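Local coordinates for dihydrodipicolinate synthase (Rhodopseudomonas palustris, PDB 3DZ1), which probably acts as a 4-hydroxy-tetrahydrodipicolinate synthase, a pyruvate-using lyase of lysine biosynthesis, and forms a tetramer of TIM-barrel subunits, at residues 149-157 and 178-186; 192-200 and 211-219. One frame throughout, in Å; residues are numbered along the deposited sequence.

Contact 1: 149-157 and 178-186; sequences VMTPKVIRQ and KITTLRGFQ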
# COMPACT_ATOMS: atom_id res chain seq x y z
N VAL A 149 -5.55 10.06 2.62
CA VAL A 149 -6.47 10.89 1.86
C VAL A 149 -7.42 11.56 2.85
O VAL A 149 -7.99 10.89 3.71
CB VAL A 149 -7.28 10.07 0.83
CG1 VAL A 149 -8.30 10.96 0.12
CG2 VAL A 149 -6.35 9.43 -0.18
N MSE A 150 -7.57 12.87 2.73
CA MSE A 150 -8.44 13.65 3.61
C MSE A 150 -9.52 14.39 2.83
O MSE A 150 -9.22 15.22 1.98
CB MSE A 150 -7.61 14.69 4.37
CG MSE A 150 -6.39 14.14 5.08
SE MSE A 150 -5.50 15.56 6.04
CE MSE A 150 -3.92 14.61 6.60
N THR A 151 -10.79 14.10 3.11
CA THR A 151 -11.87 14.79 2.42
C THR A 151 -11.99 16.20 2.97
O THR A 151 -11.49 16.49 4.06
CB THR A 151 -13.23 14.10 2.64
OG1 THR A 151 -13.59 14.18 4.02
CG2 THR A 151 -13.17 12.64 2.22
N PRO A 152 -12.63 17.11 2.22
CA PRO A 152 -12.79 18.49 2.68
C PRO A 152 -13.45 18.53 4.06
O PRO A 152 -13.08 19.33 4.90
CB PRO A 152 -13.66 19.11 1.60
CG PRO A 152 -13.14 18.43 0.36
CD PRO A 152 -13.03 16.98 0.81
N LYS A 153 -14.42 17.64 4.28
CA LYS A 153 -15.11 17.58 5.57
C LYS A 153 -14.17 17.16 6.69
O LYS A 153 -14.27 17.64 7.83
CB LYS A 153 -16.30 16.61 5.51
CG LYS A 153 -17.44 17.10 4.63
CD LYS A 153 -18.62 16.14 4.64
CE LYS A 153 -19.78 16.70 3.82
NZ LYS A 153 -20.96 15.78 3.80
N VAL A 154 -13.25 16.25 6.38
CA VAL A 154 -12.28 15.79 7.37
C VAL A 154 -11.33 16.94 7.69
O VAL A 154 -10.97 17.17 8.84
CB VAL A 154 -11.47 14.56 6.86
CG1 VAL A 154 -10.18 14.40 7.67
CG2 VAL A 154 -12.30 13.30 6.99
N ILE A 155 -10.93 17.66 6.65
CA ILE A 155 -10.05 18.80 6.84
C ILE A 155 -10.75 19.83 7.72
O ILE A 155 -10.17 20.34 8.66
CB ILE A 155 -9.67 19.44 5.49
CG1 ILE A 155 -8.75 18.50 4.71
CG2 ILE A 155 -9.00 20.80 5.72
CD1 ILE A 155 -8.45 18.94 3.29
N ARG A 156 -12.02 20.11 7.40
CA ARG A 156 -12.79 21.07 8.18
C ARG A 156 -12.84 20.69 9.65
O ARG A 156 -12.69 21.54 10.54
CB ARG A 156 -14.22 21.18 7.63
CG ARG A 156 -15.13 22.07 8.47
CD ARG A 156 -16.50 22.22 7.85
NE ARG A 156 -17.20 20.95 7.75
CZ ARG A 156 -18.37 20.78 7.15
NH1 ARG A 156 -18.99 21.81 6.58
NH2 ARG A 156 -18.93 19.57 7.11
N GLN A 157 -13.06 19.40 9.92
CA GLN A 157 -13.11 18.91 11.29
C GLN A 157 -11.77 19.09 12.00
O GLN A 157 -11.73 19.53 13.15
CB GLN A 157 -13.52 17.43 11.29
CG GLN A 157 -13.50 16.77 12.66
CD GLN A 157 -14.36 15.52 12.70
OE1 GLN A 157 -14.41 14.76 11.73
NE2 GLN A 157 -15.04 15.30 13.82
N LYS A 178 -11.36 20.54 -4.27
CA LYS A 178 -11.22 20.60 -2.82
C LYS A 178 -11.10 22.05 -2.36
O LYS A 178 -11.66 22.44 -1.34
CB LYS A 178 -9.99 19.80 -2.37
CG LYS A 178 -9.62 19.99 -0.90
CD LYS A 178 -8.52 19.02 -0.47
CE LYS A 178 -9.07 17.61 -0.26
NZ LYS A 178 -8.00 16.63 0.09
N ILE A 179 -10.37 22.86 -3.12
CA ILE A 179 -10.21 24.26 -2.75
C ILE A 179 -11.58 24.93 -2.79
O ILE A 179 -11.97 25.60 -1.83
CB ILE A 179 -9.25 24.99 -3.70
CG1 ILE A 179 -7.86 24.34 -3.63
CG2 ILE A 179 -9.16 26.47 -3.34
CD1 ILE A 179 -6.84 24.97 -4.54
N THR A 180 -12.30 24.74 -3.89
CA THR A 180 -13.62 25.33 -4.04
C THR A 180 -14.55 24.91 -2.90
O THR A 180 -15.26 25.74 -2.33
CB THR A 180 -14.25 24.91 -5.39
OG1 THR A 180 -13.45 25.45 -6.45
CG2 THR A 180 -15.68 25.42 -5.50
N THR A 181 -14.54 23.62 -2.56
CA THR A 181 -15.39 23.10 -1.49
C THR A 181 -15.06 23.75 -0.15
O THR A 181 -15.96 24.18 0.58
CB THR A 181 -15.25 21.57 -1.36
OG1 THR A 181 -15.71 20.95 -2.57
CG2 THR A 181 -16.09 21.04 -0.20
N LEU A 182 -13.77 23.83 0.18
CA LEU A 182 -13.34 24.45 1.43
C LEU A 182 -13.74 25.93 1.49
O LEU A 182 -14.19 26.41 2.53
CB LEU A 182 -11.82 24.30 1.61
CG LEU A 182 -11.33 22.87 1.87
CD1 LEU A 182 -9.82 22.82 1.86
CD2 LEU A 182 -11.87 22.37 3.22
N ARG A 183 -13.57 26.65 0.38
CA ARG A 183 -13.95 28.06 0.38
C ARG A 183 -15.46 28.16 0.58
O ARG A 183 -15.96 29.12 1.18
CB ARG A 183 -13.55 28.72 -0.94
CG ARG A 183 -12.04 28.91 -1.09
CD ARG A 183 -11.43 29.65 0.10
NE ARG A 183 -10.01 29.94 -0.08
CZ ARG A 183 -9.15 30.17 0.91
NH1 ARG A 183 -9.57 30.15 2.17
NH2 ARG A 183 -7.87 30.42 0.65
N GLY A 184 -16.18 27.16 0.10
CA GLY A 184 -17.63 27.13 0.25
C GLY A 184 -18.03 26.96 1.71
O GLY A 184 -19.02 27.55 2.16
N PHE A 185 -17.27 26.15 2.45
CA PHE A 185 -17.55 25.93 3.86
C PHE A 185 -17.38 27.24 4.62
O PHE A 185 -18.11 27.53 5.56
CB PHE A 185 -16.61 24.88 4.47
CG PHE A 185 -16.84 23.48 3.97
CD1 PHE A 185 -18.08 23.10 3.46
CD2 PHE A 185 -15.83 22.53 4.06
CE1 PHE A 185 -18.30 21.79 3.04
CE2 PHE A 185 -16.04 21.22 3.64
CZ PHE A 185 -17.28 20.85 3.13
N GLN A 186 -16.39 28.03 4.20
CA GLN A 186 -16.15 29.32 4.85
C GLN A 186 -17.31 30.26 4.54
O GLN A 186 -17.74 31.03 5.40
CB GLN A 186 -14.83 29.92 4.36
CG GLN A 186 -13.63 29.07 4.76
CD GLN A 186 -12.31 29.68 4.31
OE1 GLN A 186 -12.15 30.04 3.14
NE2 GLN A 186 -11.37 29.80 5.24
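P152, at the first turn of helix 152-161, packs against K178 of helix 176-188, with their CA atoms 6.1 Å apart. The short helical segments 152-157 and 178-186 cross at -47°, and their axes approach to 10.0 Å. They are neighbouring outer helices of the TIM barrel. P152 is a knob in a hole formed by K178, T181, L182 and F185. Its CB lies 3.6 Å from the T181 methyl CG2. The same CB lies 3.8 Å from CE2 of F185. Deeper in, the I155 side chain crosses those of K178 and L182 at about right angles, touching K178 CD and CE with CD1 and L182 CD2 with CG2.

R156 closes the outer end of the interface. Its guanidinium lies over one face of the F185 ring, with the planes 27° apart. CZ stands 4.1 Å from the centroid of the F185 ring, almost on the ring normal, which makes this a cation-pi stack. CG of R156 is anti to the backbone N (chi1 174°), and a bend at chi3 turns the guanidinium onto the ring. S190 OG also bonds R156 NH1 and probably helps fix its rotation. With an alanine here in place of F185, the R156 guanidinium is likely to lose the ring it lies on, and a gap would probably open beside P152. The opposite face of the F185 ring meets T181 O of its own helix.

At the inner end, K178 reaches back toward the loop before helix 152-161. D141 and D172 form salt bridges to its ammonium, which is likely to keep it charged. T151 N-caps that helix, its OG1 accepting from V154 N. One residue before the cap, K178 NZ donates to M150 O at 2.7 Å, nearly in line with the carbonyl.

Contact 2: 192-200 and 211-219; sequences RPLSILCGN and RGADGAMTG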
# COMPACT_ATOMS: atom_id res chain seq x y z
N ARG A 192 -13.89 28.33 9.70
CA ARG A 192 -13.31 29.63 10.04
C ARG A 192 -12.18 30.01 9.09
O ARG A 192 -11.83 29.23 8.20
CB ARG A 192 -12.77 29.60 11.48
CG ARG A 192 -11.57 28.68 11.69
CD ARG A 192 -11.06 28.86 13.12
NE ARG A 192 -10.20 27.78 13.59
CZ ARG A 192 -8.98 27.52 13.14
NH1 ARG A 192 -8.45 28.24 12.16
NH2 ARG A 192 -8.28 26.54 13.70
N PRO A 193 -11.59 31.20 9.26
CA PRO A 193 -10.49 31.64 8.40
C PRO A 193 -9.40 30.58 8.32
O PRO A 193 -9.03 29.99 9.34
CB PRO A 193 -10.01 32.92 9.08
CG PRO A 193 -11.30 33.49 9.59
CD PRO A 193 -11.97 32.28 10.20
N LEU A 194 -8.89 30.35 7.12
CA LEU A 194 -7.85 29.34 6.90
C LEU A 194 -7.04 29.68 5.67
O LEU A 194 -7.59 29.88 4.59
CB LEU A 194 -8.49 27.96 6.71
CG LEU A 194 -7.55 26.78 6.44
CD1 LEU A 194 -6.79 26.43 7.70
CD2 LEU A 194 -8.36 25.57 5.98
N SER A 195 -5.72 29.75 5.83
CA SER A 195 -4.85 30.04 4.71
C SER A 195 -4.66 28.77 3.91
O SER A 195 -4.54 27.67 4.47
CB SER A 195 -3.48 30.55 5.20
OG SER A 195 -2.58 30.76 4.11
N ILE A 196 -4.68 28.90 2.59
CA ILE A 196 -4.47 27.75 1.73
C ILE A 196 -3.33 28.05 0.77
O ILE A 196 -3.46 28.88 -0.13
CB ILE A 196 -5.74 27.39 0.92
CG1 ILE A 196 -6.88 26.99 1.87
CG2 ILE A 196 -5.44 26.24 -0.04
CD1 ILE A 196 -8.18 26.58 1.16
N LEU A 197 -2.19 27.40 0.99
CA LEU A 197 -1.03 27.57 0.12
C LEU A 197 -0.88 26.24 -0.58
O LEU A 197 -0.96 25.18 0.05
CB LEU A 197 0.22 27.91 0.93
CG LEU A 197 0.20 29.23 1.70
CD1 LEU A 197 1.61 29.54 2.17
CD2 LEU A 197 -0.31 30.36 0.80
N CYS A 198 -0.65 26.28 -1.89
CA CYS A 198 -0.56 25.07 -2.67
C CYS A 198 0.82 24.52 -2.97
O CYS A 198 1.80 25.27 -3.09
CB CYS A 198 -1.34 25.27 -3.97
SG CYS A 198 -3.05 25.74 -3.64
N GLY A 199 0.87 23.20 -3.09
CA GLY A 199 2.12 22.52 -3.36
C GLY A 199 2.05 21.59 -4.56
O GLY A 199 1.66 21.99 -5.65
N ASN A 200 2.43 20.34 -4.33
CA ASN A 200 2.49 19.33 -5.39
C ASN A 200 3.31 19.86 -6.56
O ASN A 200 2.90 19.79 -7.71
CB ASN A 200 1.08 18.94 -5.87
CG ASN A 200 1.11 17.74 -6.82
OD1 ASN A 200 1.95 16.87 -6.68
ND2 ASN A 200 0.17 17.70 -7.76
N ARG A 211 -9.10 29.16 -8.17
CA ARG A 211 -10.06 28.52 -7.27
C ARG A 211 -10.17 29.25 -5.94
O ARG A 211 -11.16 29.09 -5.22
CB ARG A 211 -9.68 27.07 -7.01
CG ARG A 211 -9.76 26.18 -8.24
CD ARG A 211 -11.16 26.18 -8.81
NE ARG A 211 -11.28 25.23 -9.92
CZ ARG A 211 -12.12 24.20 -9.94
NH1 ARG A 211 -12.91 23.98 -8.90
NH2 ARG A 211 -12.16 23.40 -10.99
N GLY A 212 -9.16 30.03 -5.59
CA GLY A 212 -9.22 30.76 -4.34
C GLY A 212 -8.08 30.52 -3.36
O GLY A 212 -8.17 30.93 -2.20
N ALA A 213 -7.02 29.85 -3.80
CA ALA A 213 -5.88 29.61 -2.92
C ALA A 213 -5.28 30.98 -2.59
O ALA A 213 -5.42 31.92 -3.37
CB ALA A 213 -4.84 28.73 -3.61
N ASP A 214 -4.60 31.08 -1.45
CA ASP A 214 -3.99 32.34 -1.03
C ASP A 214 -2.60 32.52 -1.61
O ASP A 214 -2.08 33.64 -1.66
CB ASP A 214 -3.90 32.40 0.50
CG ASP A 214 -5.25 32.52 1.14
OD1 ASP A 214 -5.96 33.50 0.84
OD2 ASP A 214 -5.61 31.64 1.94
N GLY A 215 -2.01 31.42 -2.06
CA GLY A 215 -0.68 31.50 -2.63
C GLY A 215 -0.05 30.14 -2.79
O GLY A 215 -0.75 29.12 -2.89
N ALA A 216 1.27 30.12 -2.82
CA ALA A 216 2.01 28.88 -3.01
C ALA A 216 3.10 28.63 -1.98
O ALA A 216 3.72 29.57 -1.47
CB ALA A 216 2.64 28.88 -4.40
N MSE A 217 3.30 27.36 -1.66
CA MSE A 217 4.38 26.95 -0.77
C MSE A 217 5.11 26.05 -1.74
O MSE A 217 4.74 24.88 -1.93
CB MSE A 217 3.88 26.15 0.43
CG MSE A 217 5.01 25.90 1.43
SE MSE A 217 4.49 24.95 3.02
CE MSE A 217 3.46 26.35 3.85
N THR A 218 6.14 26.60 -2.36
CA THR A 218 6.88 25.92 -3.41
C THR A 218 8.36 25.63 -3.23
O THR A 218 9.10 26.44 -2.68
CB THR A 218 6.73 26.72 -4.73
OG1 THR A 218 7.53 26.11 -5.75
CG2 THR A 218 7.20 28.16 -4.52
N GLY A 219 8.77 24.46 -3.71
CA GLY A 219 10.16 24.06 -3.66
C GLY A 219 10.76 24.27 -5.05
O GLY A 219 11.92 23.93 -5.29
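D214 OD2 takes two partners. I196 N donates to it at 3.0 Å, meeting its anti lone pair, and R183 of helix 176-188 forms a salt bridge to the same oxygen. CG of D214 is anti to its carbonyl carbon (chi1 -69°), which brings the carboxylate to strand 195-198. D214 N returns a bond to I196 O at 2.8 Å, in the carbonyl plane. Both backbone polar atoms of I196 are thus paired with one residue.

Further along, the strands pair in parallel. C198 N donates to G215 O at 3.0 Å, and C198 O accepts from M217 N at 2.9 Å. L197 CD2 lies over the G215 backbone, 3.5 Å from G215 N. A CB on G215 would probably be tight against this methyl, consistent with the glycine. L197 CD1 also touches the M217 methyl CE, the two side chains crossing at about a right angle. C198 points to the face that A216 shares, opposite L197; its SG packs 3.5 Å from A213 CB. M217 is predicted to bind pyruvate.

The pair is the seventh and eighth strands of the barrel, joined through helix 205-211 as a beta-alpha-beta unit. Strand 165-170 bonds to the other edge of strand 195-198. F13 of strand 11-15 touches L197 and M217, while helix 176-188 packs outside on L194 and I196.

The two contacts lie in series along the chain, with their centres about 13 Å apart. Contact 1 joins two helices of the barrel's outer layer. Contact 2 joins the last two strands of its eight-stranded wall. Helix 176-188 is followed, after a short loop, by strand 195-198, so the second half of contact 1 is followed by the first half of contact 2. The layers also touch: besides the R183-D214 salt bridge, R183 NH1 bonds L194 O, Q186 NE2 bonds R192 O, and T180 OG1 probably bonds with R211 NH1. Helix 176-188 is thus tied to its neighbouring helix and to the residues leading into strands 195-198 and 215-218, the latter holding the predicted pyruvate-binding M217.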